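Local coordinates for pectinesterase inhibitor (Actinidia chinensis, PDB 1XG2), which inhibits pectin methylesterase, as in the complex it forms with that enzyme here, and may help regulate fruit ripening, at residues B[39-44]-B[140-145]; B[3-8]-B[35-40]; B[46-51]-B[133-138]; B[70-75]-B[127-132]. All coordinates share one frame; numbering follows the deposited sequence. Where two conformers were deposited one is given.

Interaction 1 (B[39-44]-B[140-145]); sequences QFSIDI and CDIVLV
Val143 drives its two methyls against the helix turn that carries Ser41 and Ile42, joining helix 34-60 to helix 127-149 within the inhibitor's four-helix bundle. The contact is apolar, and no hydrogen bond spans it. Val143 CG1 lies 3.8 Å from Ile42 CG1, the two side chains crossing at about a right angle. The other methyl, CG2, rests on backbone, 3.8 Å from the carbonyl carbon C of Ser41, and also meets Ser41 CB. Val143 can straddle the turn because CG1 stands anti to its own nitrogen (chi1 179°), which sends CG2 to the other branch position, beside that nitrogen. Ile142, one residue earlier, brings its branch methyl CG2 to Ser41, 4.0 Å from CB. The small side chain of Ser41 is consistent with the close approach: its CA comes within 5.9 Å of Val143 CA, while the local helix axes are 8.6 Å apart and run nearly antiparallel at 157°.

Further out, Ile42 also leans on Lys90 and Leu93 of helix 66-95, Val143 on Ala105 of helix 98-118, and Ile142 on Cys19 of helix 16-24, so the pair sits where several helices converge, all four touching residues buried. Away from this packing, Leu144 packs on Gln191 and Val145 on Asn190, both of the Pectinesterase 1 chain. The polar end of Ser41 is turned back on its own helix: in the conformer given, with OG beside the backbone nitrogen, the hydroxyl hydrogen-bonds to the carbonyl oxygen of Leu37.

Interaction 2 (B[3-8]-B[35-40]); sequences NHLISE and KGLGQF
Leu5 and Leu37 face each other from the first turn of helix 4-9 and the start of helix 34-60, with Leu5 CA and Leu37 CA 8.8 Å apart, a spacing that only side chains bridge. Leu37 does most of the reaching: its methyl CD1 lies 3.8 Å from Leu5 CB and 4.0 Å from Leu5 CD1, so a single methyl is lodged against the root and one branch of its partner. The two side chains meet at a slant. In both leucines CG sits beside the backbone nitrogen, which points the side chain into the gap, and the near-trans second torsion (chi2 175° for Leu5 and 171° for Leu37) extends it there.

Beside them Asn3 ND2 passes Leu37 CD1 at 4.2 Å. This asparagine is the N-cap of the short helix: its OD1 accepts from Leu5 N at 3.1 Å, with the donor tilted somewhat from the carbonyl plane. Its ND2 meanwhile hydrogen-bonds to the carbonyl oxygens of Ser29 and Lys32, in the connection that leads into helix 34-60. Leu37 continues inward to touch Ile146 of helix 127-149.

The chemistry thus divides the work. One amide satisfies the helix start with its oxygen and ties it to the 29-32 backbone with its nitrogen, which fixes how the amide is turned, while the leucine pair adds apolar contact without directional bonds, joining the N-terminal extension to the bundle.

Interaction 3 (B[46-51]-B[133-138]); sequences QASAKQ and DLKLED
Ala49 and Leu136 form the buried, apolar half of this contact between helix 34-60 and helix 127-149, with Leu136 CD1 4.1 Å from Ala49 CB. Leu136 leaves its helix to one side of the partner; its CG stands anti to the backbone nitrogen (chi1 -178°), and the bend at the next bond (chi2 56°) turns the methyl in to the alanine. Short side chains allow the backbones to approach, Ser48 CA lying 6.4 Å from Leu136 CA.

Ser48 is buried too, and the solvent side begins with the exposed Lys135 and its water. The aliphatic chain of this lysine passes alongside the serine hydroxyl, Ser48 OG being 3.7 Å from Lys135 CD, and it then bends round so that the ammonium group returns to the same hydroxyl through water. That water lies 2.7 Å from Ser48 OG and accepts from Lys135 NZ at 3.2 Å, linking the helices where no direct hydrogen bond does.

On the inner side, Ala49 also meets Ile83 of helix 66-95, and Leu136 reaches both Tyr79 of that helix and Ala112 of helix 98-118, placing the contact in the middle of the four-helix bundle.

Interaction 4 (B[70-75]-B[127-132]); sequences GRYETC and TQLHQA
Leu129 CD2 supplies the whole apolar contact between helix 66-95 and the first turns of helix 127-149, touching both Tyr72 and Cys75. The methyl approaches the tyrosine ring at its edge, near the ring plane, 4.2 Å from Tyr72 CE2, so it does not cover a face. Leu129 has CG anti to its backbone nitrogen (chi1 -178°), a setting that carries the branched end across the wide gap between helices, with Cys75 CA and Leu129 CA still 9.4 Å apart.

The sulfur contact comes from the same methyl, which lies 4.2 Å from Cys75 SG. That sulfur is bonded to Cys115 in a disulfide linking helix 66-95 to helix 98-118, and Leu129 also packs on Cys115 and on Phe119, so the cross-link is lined by hydrocarbon.

Polar interactions surround the contact without crossing it. Arg71 donates from NH1 and NH2 to the carbonyl oxygens of Glu120 and Gly121, and His130 ND1 hydrogen-bonds to Glu116. Thr74 OG1 hydrogen-bonds to Thr78 OG1 of the Pectinesterase 1 chain, where Glu73 also packs on Arg81 of that chain, so helix 66-95 meets the target enzyme close to this buried site.

The chemistry implies two kinds of hold: the disulfide keeps helices 66-95 and 98-118 together covalently, whereas helix 127-149 meets helix 66-95 here through one leucine methyl, by van der Waals contact alone.

How the interactions relate
From the N terminus, interaction 2 closes first, bringing residues 3-8 back to the start of helix 34-60 and tying the N-terminal extension to the bundle. Interaction 1 begins on the very stretch where it ends, sharing Gln39 and Phe40, and its loop runs to 140-145. Interaction 3 nests inside that loop and interaction 4 inside interaction 3, as helix 127-149 runs back along the bundle; none of these three cross. Interactions 1 and 3 join helices 34-60 and 127-149 at centres about 10 Å apart, whereas interaction 4 switches to helix 66-95. Interactions 2 and 4, with centres about 30 Å apart, lie on opposite sides of the chain's centre.

Interaction 1 (B[39-44]-B[140-145])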
loop_
_atom_site.group_PDB
_atom_site.type_symbol
_atom_site.label_atom_id
_atom_site.label_comp_id
_atom_site.label_asym_id
_atom_site.label_seq_id
_atom_site.Cartn_x
_atom_site.Cartn_y
_atom_site.Cartn_z
ATOM N N GLN B 39 -1.073 -5.366 -24.592
ATOM C CA GLN B 39 -1.496 -6.737 -24.320
ATOM C C GLN B 39 -0.318 -7.695 -24.417
ATOM O O GLN B 39 -0.195 -8.621 -23.627
ATOM C CB GLN B 39 -2.612 -7.186 -25.272
ATOM C CG GLN B 39 -3.948 -6.439 -25.118
ATOM C CD GLN B 39 -4.714 -6.754 -23.819
ATOM O OE1 GLN B 39 -4.204 -7.485 -22.957
ATOM N NE2 GLN B 39 -5.907 -6.220 -23.676
ATOM N N PHE B 40 0.568 -7.442 -25.371
ATOM C CA PHE B 40 1.728 -8.299 -25.563
ATOM C C PHE B 40 2.628 -8.203 -24.340
ATOM O O PHE B 40 3.120 -9.216 -23.825
ATOM C CB PHE B 40 2.491 -7.873 -26.824
ATOM C CG PHE B 40 3.663 -8.736 -27.132
ATOM C CD1 PHE B 40 3.487 -9.958 -27.762
ATOM C CD2 PHE B 40 4.942 -8.343 -26.772
ATOM C CE1 PHE B 40 4.575 -10.780 -28.043
ATOM C CE2 PHE B 40 6.035 -9.170 -27.040
ATOM C CZ PHE B 40 5.847 -10.382 -27.688
ATOM N N SER B 41 2.809 -6.974 -23.880
ATOM C CA SER B 41 3.705 -6.698 -22.768
ATOM C C SER B 41 3.136 -7.245 -21.463
ATOM O O SER B 41 3.846 -7.777 -20.620
ATOM C CB SER B 41 3.884 -5.183 -22.665
ATOM O OG SER B 41 4.845 -4.798 -23.800
ATOM N N ILE B 42 1.816 -7.231 -21.275
ATOM C CA ILE B 42 1.232 -7.854 -20.082
ATOM C C ILE B 42 1.479 -9.362 -20.136
ATOM O O ILE B 42 1.852 -9.956 -19.144
ATOM C CB ILE B 42 -0.290 -7.550 -19.943
ATOM C CG1 ILE B 42 -0.544 -6.062 -19.741
ATOM C CG2 ILE B 42 -0.897 -8.317 -18.762
ATOM C CD1 ILE B 42 -2.001 -5.662 -20.016
ATOM N N ASP B 43 1.283 -9.964 -21.299
ATOM C CA ASP B 43 1.478 -11.404 -21.470
ATOM C C ASP B 43 2.896 -11.810 -21.091
ATOM O O ASP B 43 3.089 -12.798 -20.394
ATOM C CB ASP B 43 1.211 -11.833 -22.913
ATOM C CG ASP B 43 -0.268 -11.840 -23.274
ATOM O OD1 ASP B 43 -1.146 -11.579 -22.400
ATOM O OD2 ASP B 43 -0.634 -12.081 -24.443
ATOM N N ILE B 44 3.873 -11.021 -21.533
ATOM C CA ILE B 44 5.276 -11.260 -21.228
ATOM C C ILE B 44 5.538 -11.161 -19.731
ATOM O O ILE B 44 6.223 -12.013 -19.161
ATOM C CB ILE B 44 6.174 -10.237 -21.981
ATOM C CG1 ILE B 44 6.136 -10.488 -23.494
ATOM C CG2 ILE B 44 7.593 -10.307 -21.486
ATOM C CD1 ILE B 44 6.913 -11.684 -23.944
ATOM N N CYS B 140 7.161 -5.147 -16.059
ATOM C CA CYS B 140 5.962 -4.434 -15.610
ATOM C C CYS B 140 6.080 -2.951 -15.945
ATOM O O CYS B 140 5.082 -2.272 -16.210
ATOM C CB CYS B 140 5.746 -4.628 -14.120
ATOM S SG CYS B 140 5.052 -6.236 -13.655
ATOM N N ASP B 141 7.306 -2.445 -15.950
ATOM C CA ASP B 141 7.540 -1.055 -16.309
ATOM C C ASP B 141 7.175 -0.772 -17.777
ATOM O O ASP B 141 6.711 0.318 -18.097
ATOM C CB ASP B 141 8.979 -0.670 -16.024
ATOM C CG ASP B 141 9.155 0.811 -15.868
ATOM O OD1 ASP B 141 8.276 1.479 -15.273
ATOM O OD2 ASP B 141 10.154 1.394 -16.284
ATOM N N ILE B 142 7.353 -1.749 -18.663
ATOM C CA ILE B 142 6.905 -1.594 -20.043
ATOM C C ILE B 142 5.391 -1.360 -20.041
ATOM O O ILE B 142 4.878 -0.486 -20.724
ATOM C CB ILE B 142 7.269 -2.815 -20.934
ATOM C CG1 ILE B 142 8.776 -3.076 -20.953
ATOM C CG2 ILE B 142 6.855 -2.552 -22.369
ATOM C CD1 ILE B 142 9.143 -4.438 -21.497
ATOM N N VAL B 143 4.682 -2.150 -19.250
ATOM C CA VAL B 143 3.241 -2.024 -19.165
ATOM C C VAL B 143 2.853 -0.671 -18.602
ATOM O O VAL B 143 1.943 -0.038 -19.106
ATOM C CB VAL B 143 2.619 -3.129 -18.287
ATOM C CG1 VAL B 143 1.110 -2.955 -18.208
ATOM C CG2 VAL B 143 2.971 -4.496 -18.836
ATOM N N LEU B 144 3.552 -0.226 -17.568
ATOM C CA LEU B 144 3.259 1.068 -16.956
ATOM C C LEU B 144 3.450 2.207 -17.961
ATOM O O LEU B 144 2.633 3.114 -18.041
ATOM C CB LEU B 144 4.144 1.294 -15.723
ATOM C CG LEU B 144 3.846 0.391 -14.526
ATOM C CD1 LEU B 144 4.946 0.463 -13.475
ATOM C CD2 LEU B 144 2.504 0.789 -13.887
ATOM N N VAL B 145 4.527 2.150 -18.745
ATOM C CA VAL B 145 4.813 3.212 -19.705
ATOM C C VAL B 145 3.700 3.265 -20.758
ATOM O O VAL B 145 3.197 4.337 -21.112
ATOM C CB VAL B 145 6.191 3.020 -20.357
ATOM C CG1 VAL B 145 6.347 3.928 -21.605
ATOM C CG2 VAL B 145 7.277 3.322 -19.357
#

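Interaction 2 (B[3-8]-B[35-40])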
loop_
_atom_site.group_PDB
_atom_site.type_symbol
_atom_site.label_atom_id
_atom_site.label_comp_id
_atom_site.label_asym_id
_atom_site.label_seq_id
_atom_site.Cartn_x
_atom_site.Cartn_y
_atom_site.Cartn_z
ATOM N N ASN B 3 8.390 -0.078 -35.655
ATOM C CA ASN B 3 7.236 0.540 -35.009
ATOM C C ASN B 3 7.701 1.805 -34.278
ATOM O O ASN B 3 8.496 1.724 -33.337
ATOM C CB ASN B 3 6.575 -0.451 -34.035
ATOM C CG ASN B 3 5.128 -0.089 -33.713
ATOM O OD1 ASN B 3 4.785 1.088 -33.519
ATOM N ND2 ASN B 3 4.277 -1.089 -33.654
ATOM N N HIS B 4 7.235 2.970 -34.742
ATOM C CA HIS B 4 7.609 4.250 -34.130
ATOM C C HIS B 4 7.212 4.311 -32.656
ATOM O O HIS B 4 7.831 5.042 -31.870
ATOM C CB HIS B 4 7.018 5.457 -34.898
ATOM C CG HIS B 4 5.556 5.682 -34.666
ATOM N ND1 HIS B 4 4.593 4.765 -35.032
ATOM C CD2 HIS B 4 4.889 6.738 -34.138
ATOM C CE1 HIS B 4 3.402 5.237 -34.719
ATOM N NE2 HIS B 4 3.554 6.436 -34.182
ATOM N N LEU B 5 6.192 3.544 -32.281
ATOM C CA LEU B 5 5.740 3.517 -30.889
ATOM C C LEU B 5 6.835 2.992 -29.953
ATOM O O LEU B 5 6.919 3.425 -28.810
ATOM C CB LEU B 5 4.460 2.691 -30.734
ATOM C CG LEU B 5 3.222 3.251 -31.440
ATOM C CD1 LEU B 5 2.040 2.297 -31.317
ATOM C CD2 LEU B 5 2.872 4.644 -30.891
ATOM N N ILE B 6 7.670 2.076 -30.443
ATOM C CA ILE B 6 8.785 1.539 -29.648
ATOM C C ILE B 6 9.722 2.639 -29.213
ATOM O O ILE B 6 10.244 2.582 -28.111
ATOM C CB ILE B 6 9.544 0.427 -30.413
ATOM C CG1 ILE B 6 8.688 -0.839 -30.447
ATOM C CG2 ILE B 6 10.905 0.115 -29.774
ATOM C CD1 ILE B 6 9.111 -1.841 -31.516
ATOM N N SER B 7 9.928 3.651 -30.055
ATOM C CA SER B 7 10.786 4.780 -29.694
ATOM C C SER B 7 10.208 5.665 -28.591
ATOM O O SER B 7 10.948 6.404 -27.944
ATOM C CB SER B 7 11.121 5.634 -30.926
ATOM O OG SER B 7 9.981 6.389 -31.297
ATOM N N GLU B 8 8.898 5.587 -28.373
ATOM C CA GLU B 8 8.270 6.280 -27.248
ATOM C C GLU B 8 8.200 5.466 -25.971
ATOM O O GLU B 8 8.028 6.031 -24.888
ATOM C CB GLU B 8 6.849 6.691 -27.616
ATOM C CG GLU B 8 6.773 7.645 -28.789
ATOM C CD GLU B 8 5.354 8.132 -29.005
ATOM O OE1 GLU B 8 4.882 8.088 -30.145
ATOM O OE2 GLU B 8 4.723 8.534 -28.010
ATOM N N LYS B 35 -2.414 -0.305 -27.833
ATOM C CA LYS B 35 -3.158 -1.342 -27.119
ATOM C C LYS B 35 -2.579 -2.720 -27.372
ATOM O O LYS B 35 -2.456 -3.526 -26.462
ATOM C CB LYS B 35 -4.645 -1.343 -27.510
ATOM C CG LYS B 35 -5.484 -0.346 -26.744
ATOM C CD LYS B 35 -6.997 -0.606 -26.936
ATOM C CE LYS B 35 -7.838 -0.021 -25.783
ATOM N NZ LYS B 35 -9.040 -0.847 -25.477
ATOM N N GLY B 36 -2.267 -3.003 -28.626
ATOM C CA GLY B 36 -1.650 -4.265 -28.991
ATOM C C GLY B 36 -0.305 -4.500 -28.316
ATOM O O GLY B 36 -0.050 -5.599 -27.847
ATOM N N LEU B 37 0.542 -3.473 -28.261
ATOM C CA LEU B 37 1.836 -3.588 -27.583
ATOM C C LEU B 37 1.598 -3.817 -26.100
ATOM O O LEU B 37 2.280 -4.632 -25.495
ATOM C CB LEU B 37 2.696 -2.344 -27.819
ATOM C CG LEU B 37 3.086 -2.122 -29.282
ATOM C CD1 LEU B 37 3.734 -0.765 -29.461
ATOM C CD2 LEU B 37 4.006 -3.229 -29.773
ATOM N N GLY B 38 0.583 -3.142 -25.545
ATOM C CA GLY B 38 0.166 -3.320 -24.160
ATOM C C GLY B 38 -0.204 -4.749 -23.798
ATOM O O GLY B 38 0.298 -5.293 -22.820
ATOM N N GLN B 39 -1.073 -5.366 -24.592
ATOM C CA GLN B 39 -1.496 -6.737 -24.320
ATOM C C GLN B 39 -0.318 -7.695 -24.417
ATOM O O GLN B 39 -0.195 -8.621 -23.627
ATOM C CB GLN B 39 -2.612 -7.186 -25.272
ATOM C CG GLN B 39 -3.948 -6.439 -25.118
ATOM C CD GLN B 39 -4.714 -6.754 -23.819
ATOM O OE1 GLN B 39 -4.204 -7.485 -22.957
ATOM N NE2 GLN B 39 -5.907 -6.220 -23.676
ATOM N N PHE B 40 0.568 -7.442 -25.371
ATOM C CA PHE B 40 1.728 -8.299 -25.563
ATOM C C PHE B 40 2.628 -8.203 -24.340
ATOM O O PHE B 40 3.120 -9.216 -23.825
ATOM C CB PHE B 40 2.491 -7.873 -26.824
ATOM C CG PHE B 40 3.663 -8.736 -27.132
ATOM C CD1 PHE B 40 3.487 -9.958 -27.762
ATOM C CD2 PHE B 40 4.942 -8.343 -26.772
ATOM C CE1 PHE B 40 4.575 -10.780 -28.043
ATOM C CE2 PHE B 40 6.035 -9.170 -27.040
ATOM C CZ PHE B 40 5.847 -10.382 -27.688
#

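Interaction 3 (B[46-51]-B[133-138])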
loop_
_atom_site.group_PDB
_atom_site.type_symbol
_atom_site.label_atom_id
_atom_site.label_comp_id
_atom_site.label_asym_id
_atom_site.label_seq_id
_atom_site.Cartn_x
_atom_site.Cartn_y
_atom_site.Cartn_z
ATOM N N GLN B 46 3.322 -11.425 -17.209
ATOM C CA GLN B 46 2.647 -12.497 -16.486
ATOM C C GLN B 46 3.362 -13.852 -16.606
ATOM O O GLN B 46 3.461 -14.605 -15.633
ATOM C CB GLN B 46 1.193 -12.666 -16.938
ATOM C CG GLN B 46 0.384 -13.453 -15.891
ATOM C CD GLN B 46 -1.076 -13.624 -16.246
ATOM O OE1 GLN B 46 -1.950 -13.511 -15.375
ATOM N NE2 GLN B 46 -1.348 -13.906 -17.508
ATOM N N ALA B 47 3.862 -14.152 -17.799
ATOM C CA ALA B 47 4.617 -15.390 -18.027
ATOM C C ALA B 47 5.891 -15.443 -17.175
ATOM O O ALA B 47 6.271 -16.509 -16.668
ATOM C CB ALA B 47 4.950 -15.536 -19.523
ATOM N N SER B 48 6.557 -14.300 -17.030
ATOM C CA SER B 48 7.740 -14.208 -16.181
ATOM C C SER B 48 7.367 -14.446 -14.720
ATOM O O SER B 48 8.020 -15.231 -14.029
ATOM C CB SER B 48 8.410 -12.839 -16.334
ATOM O OG SER B 48 9.587 -12.766 -15.553
ATOM N N ALA B 49 6.310 -13.780 -14.256
ATOM C CA ALA B 49 5.841 -13.966 -12.885
ATOM C C ALA B 49 5.507 -15.432 -12.631
ATOM O O ALA B 49 5.789 -15.952 -11.565
ATOM C CB ALA B 49 4.613 -13.077 -12.596
ATOM N N LYS B 50 4.913 -16.097 -13.618
ATOM C CA LYS B 50 4.496 -17.491 -13.457
ATOM C C LYS B 50 5.713 -18.402 -13.343
ATOM O O LYS B 50 5.755 -19.288 -12.485
ATOM C CB LYS B 50 3.592 -17.931 -14.603
ATOM C CG LYS B 50 2.176 -17.390 -14.495
ATOM C CD LYS B 50 1.315 -17.879 -15.633
ATOM C CE LYS B 50 -0.164 -17.601 -15.387
ATOM N NZ LYS B 50 -0.926 -17.690 -16.665
ATOM N N GLN B 51 6.723 -18.157 -14.170
ATOM C CA GLN B 51 7.958 -18.924 -14.095
ATOM C C GLN B 51 8.648 -18.730 -12.740
ATOM O O GLN B 51 9.172 -19.683 -12.149
ATOM C CB GLN B 51 8.916 -18.550 -15.233
ATOM C CG GLN B 51 10.303 -19.192 -15.080
ATOM C CD GLN B 51 11.231 -18.933 -16.268
ATOM O OE1 GLN B 51 11.062 -19.528 -17.346
ATOM N NE2 GLN B 51 12.226 -18.060 -16.065
ATOM N N ASP B 133 13.226 -11.039 -9.829
ATOM C CA ASP B 133 12.521 -9.857 -9.319
ATOM C C ASP B 133 12.773 -8.640 -10.213
ATOM O O ASP B 133 11.842 -7.929 -10.597
ATOM C CB ASP B 133 12.980 -9.490 -7.893
ATOM C CG ASP B 133 12.552 -10.511 -6.825
ATOM O OD1 ASP B 133 11.599 -11.288 -7.050
ATOM O OD2 ASP B 133 13.121 -10.580 -5.710
ATOM N N LEU B 134 14.041 -8.398 -10.543
ATOM C CA LEU B 134 14.398 -7.232 -11.352
ATOM C C LEU B 134 13.796 -7.351 -12.733
ATOM O O LEU B 134 13.416 -6.336 -13.348
ATOM C CB LEU B 134 15.913 -7.046 -11.475
ATOM C CG LEU B 134 16.684 -6.655 -10.221
ATOM C CD1 LEU B 134 18.145 -6.406 -10.591
ATOM C CD2 LEU B 134 16.078 -5.437 -9.544
ATOM N N LYS B 135 13.688 -8.583 -13.219
ATOM C CA LYS B 135 13.087 -8.822 -14.519
ATOM C C LYS B 135 11.581 -8.518 -14.509
ATOM O O LYS B 135 11.073 -7.894 -15.423
ATOM C CB LYS B 135 13.330 -10.255 -14.978
ATOM C CG LYS B 135 12.955 -10.488 -16.419
ATOM C CD LYS B 135 12.994 -11.955 -16.768
ATOM C CE LYS B 135 13.672 -12.232 -18.117
ATOM N NZ LYS B 135 12.981 -13.389 -18.796
ATOM N N LEU B 136 10.871 -8.958 -13.480
ATOM C CA LEU B 136 9.449 -8.668 -13.420
ATOM C C LEU B 136 9.250 -7.167 -13.340
ATOM O O LEU B 136 8.333 -6.636 -13.944
ATOM C CB LEU B 136 8.794 -9.322 -12.214
ATOM C CG LEU B 136 7.283 -9.090 -12.143
ATOM C CD1 LEU B 136 6.618 -9.560 -13.418
ATOM C CD2 LEU B 136 6.695 -9.799 -10.914
ATOM N N GLU B 137 10.102 -6.500 -12.574
ATOM C CA GLU B 137 10.020 -5.052 -12.416
ATOM C C GLU B 137 10.210 -4.369 -13.769
ATOM O O GLU B 137 9.420 -3.502 -14.153
ATOM C CB GLU B 137 11.054 -4.555 -11.406
ATOM C CG GLU B 137 10.707 -4.840 -9.953
ATOM C CD GLU B 137 11.786 -4.381 -8.989
ATOM O OE1 GLU B 137 12.880 -3.993 -9.446
ATOM O OE2 GLU B 137 11.542 -4.412 -7.771
ATOM N N ASP B 138 11.226 -4.796 -14.514
ATOM C CA ASP B 138 11.529 -4.219 -15.829
ATOM C C ASP B 138 10.377 -4.454 -16.811
ATOM O O ASP B 138 10.010 -3.568 -17.596
ATOM C CB ASP B 138 12.848 -4.790 -16.375
ATOM C CG ASP B 138 14.058 -4.383 -15.544
ATOM O OD1 ASP B 138 15.157 -4.994 -15.683
ATOM O OD2 ASP B 138 14.013 -3.455 -14.718
HETATM O O HOH W 1 11.228 -14.700 -16.502
#

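Interaction 4 (B[70-75]-B[127-132])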
loop_
_atom_site.group_PDB
_atom_site.type_symbol
_atom_site.label_atom_id
_atom_site.label_comp_id
_atom_site.label_asym_id
_atom_site.label_seq_id
_atom_site.Cartn_x
_atom_site.Cartn_y
_atom_site.Cartn_z
ATOM N N GLY B 70 10.321 -18.404 5.480
ATOM C CA GLY B 70 9.350 -17.328 5.646
ATOM C C GLY B 70 9.533 -16.232 4.599
ATOM O O GLY B 70 8.562 -15.630 4.162
ATOM N N ARG B 71 10.778 -15.963 4.217
ATOM C CA ARG B 71 11.073 -15.017 3.144
ATOM C C ARG B 71 10.566 -15.537 1.800
ATOM O O ARG B 71 9.890 -14.809 1.043
ATOM C CB ARG B 71 12.560 -14.678 3.104
ATOM C CG ARG B 71 12.990 -13.893 4.314
ATOM C CD ARG B 71 14.479 -13.654 4.419
ATOM N NE ARG B 71 14.746 -12.702 5.482
ATOM C CZ ARG B 71 15.801 -11.910 5.550
ATOM N NH1 ARG B 71 15.905 -11.059 6.558
ATOM N NH2 ARG B 71 16.767 -11.975 4.648
ATOM N N TYR B 72 10.828 -16.810 1.513
ATOM C CA TYR B 72 10.320 -17.408 0.288
ATOM C C TYR B 72 8.794 -17.442 0.264
ATOM O O TYR B 72 8.189 -17.278 -0.789
ATOM C CB TYR B 72 10.830 -18.831 0.111
ATOM C CG TYR B 72 12.310 -18.974 -0.179
ATOM C CD1 TYR B 72 13.012 -20.097 0.271
ATOM C CD2 TYR B 72 13.007 -18.019 -0.930
ATOM C CE1 TYR B 72 14.363 -20.258 0.001
ATOM C CE2 TYR B 72 14.354 -18.163 -1.196
ATOM C CZ TYR B 72 15.033 -19.291 -0.738
ATOM O OH TYR B 72 16.380 -19.437 -1.013
ATOM N N GLU B 73 8.168 -17.673 1.414
ATOM C CA GLU B 73 6.714 -17.764 1.438
ATOM C C GLU B 73 6.114 -16.394 1.152
ATOM O O GLU B 73 5.112 -16.289 0.460
ATOM C CB GLU B 73 6.187 -18.331 2.753
ATOM C CG GLU B 73 4.669 -18.550 2.749
ATOM C CD GLU B 73 4.180 -19.516 1.651
ATOM O OE1 GLU B 73 4.888 -20.512 1.352
ATOM O OE2 GLU B 73 3.079 -19.289 1.074
ATOM N N THR B 74 6.754 -15.351 1.658
ATOM C CA THR B 74 6.328 -13.977 1.390
ATOM C C THR B 74 6.462 -13.693 -0.114
ATOM O O THR B 74 5.552 -13.152 -0.750
ATOM C CB THR B 74 7.191 -13.019 2.228
ATOM O OG1 THR B 74 6.807 -13.109 3.606
ATOM C CG2 THR B 74 6.961 -11.560 1.864
ATOM N N CYS B 75 7.600 -14.083 -0.691
ATOM C CA CYS B 75 7.826 -13.913 -2.129
ATOM C C CYS B 75 6.752 -14.615 -2.922
ATOM O O CYS B 75 6.179 -14.055 -3.855
ATOM C CB CYS B 75 9.209 -14.441 -2.517
ATOM S SG CYS B 75 10.517 -13.398 -1.863
ATOM N N THR B 127 20.848 -15.240 -5.947
ATOM C CA THR B 127 21.027 -14.462 -7.166
ATOM C C THR B 127 19.932 -14.715 -8.190
ATOM O O THR B 127 19.441 -13.770 -8.796
ATOM C CB THR B 127 22.395 -14.764 -7.788
ATOM O OG1 THR B 127 23.416 -14.345 -6.876
ATOM C CG2 THR B 127 22.627 -13.894 -9.018
ATOM N N GLN B 128 19.551 -15.979 -8.371
ATOM C CA GLN B 128 18.490 -16.369 -9.307
ATOM C C GLN B 128 17.187 -15.597 -9.054
ATOM O O GLN B 128 16.502 -15.168 -9.986
ATOM C CB GLN B 128 18.196 -17.869 -9.181
ATOM C CG GLN B 128 17.244 -18.393 -10.244
ATOM C CD GLN B 128 16.910 -19.880 -10.147
ATOM O OE1 GLN B 128 16.497 -20.462 -11.149
ATOM N NE2 GLN B 128 17.044 -20.481 -8.965
ATOM N N LEU B 129 16.831 -15.465 -7.785
ATOM C CA LEU B 129 15.596 -14.783 -7.412
ATOM C C LEU B 129 15.766 -13.270 -7.529
ATOM O O LEU B 129 14.853 -12.576 -7.968
ATOM C CB LEU B 129 15.190 -15.190 -6.001
ATOM C CG LEU B 129 13.885 -14.614 -5.456
ATOM C CD1 LEU B 129 12.736 -14.912 -6.387
ATOM C CD2 LEU B 129 13.635 -15.195 -4.066
ATOM N N HIS B 130 16.916 -12.746 -7.114
ATOM C CA HIS B 130 17.190 -11.324 -7.284
ATOM C C HIS B 130 17.011 -10.940 -8.763
ATOM O O HIS B 130 16.334 -9.968 -9.073
ATOM C CB HIS B 130 18.581 -10.954 -6.746
ATOM C CG HIS B 130 18.985 -9.545 -7.036
ATOM N ND1 HIS B 130 18.191 -8.465 -6.720
ATOM C CD2 HIS B 130 20.096 -9.036 -7.623
ATOM C CE1 HIS B 130 18.797 -7.351 -7.094
ATOM N NE2 HIS B 130 19.954 -7.669 -7.644
ATOM N N GLN B 131 17.547 -11.745 -9.678
ATOM C CA GLN B 131 17.442 -11.428 -11.103
ATOM C C GLN B 131 16.008 -11.521 -11.603
ATOM O O GLN B 131 15.575 -10.691 -12.415
ATOM C CB GLN B 131 18.371 -12.311 -11.944
ATOM C CG GLN B 131 19.860 -11.975 -11.766
ATOM C CD GLN B 131 20.217 -10.572 -12.230
ATOM O OE1 GLN B 131 20.002 -10.223 -13.393
ATOM N NE2 GLN B 131 20.745 -9.762 -11.323
ATOM N N ALA B 132 15.271 -12.510 -11.107
ATOM C CA ALA B 132 13.883 -12.724 -11.507
ATOM C C ALA B 132 12.981 -11.571 -11.036
ATOM O O ALA B 132 12.089 -11.173 -11.770
ATOM C CB ALA B 132 13.375 -14.087 -10.981
#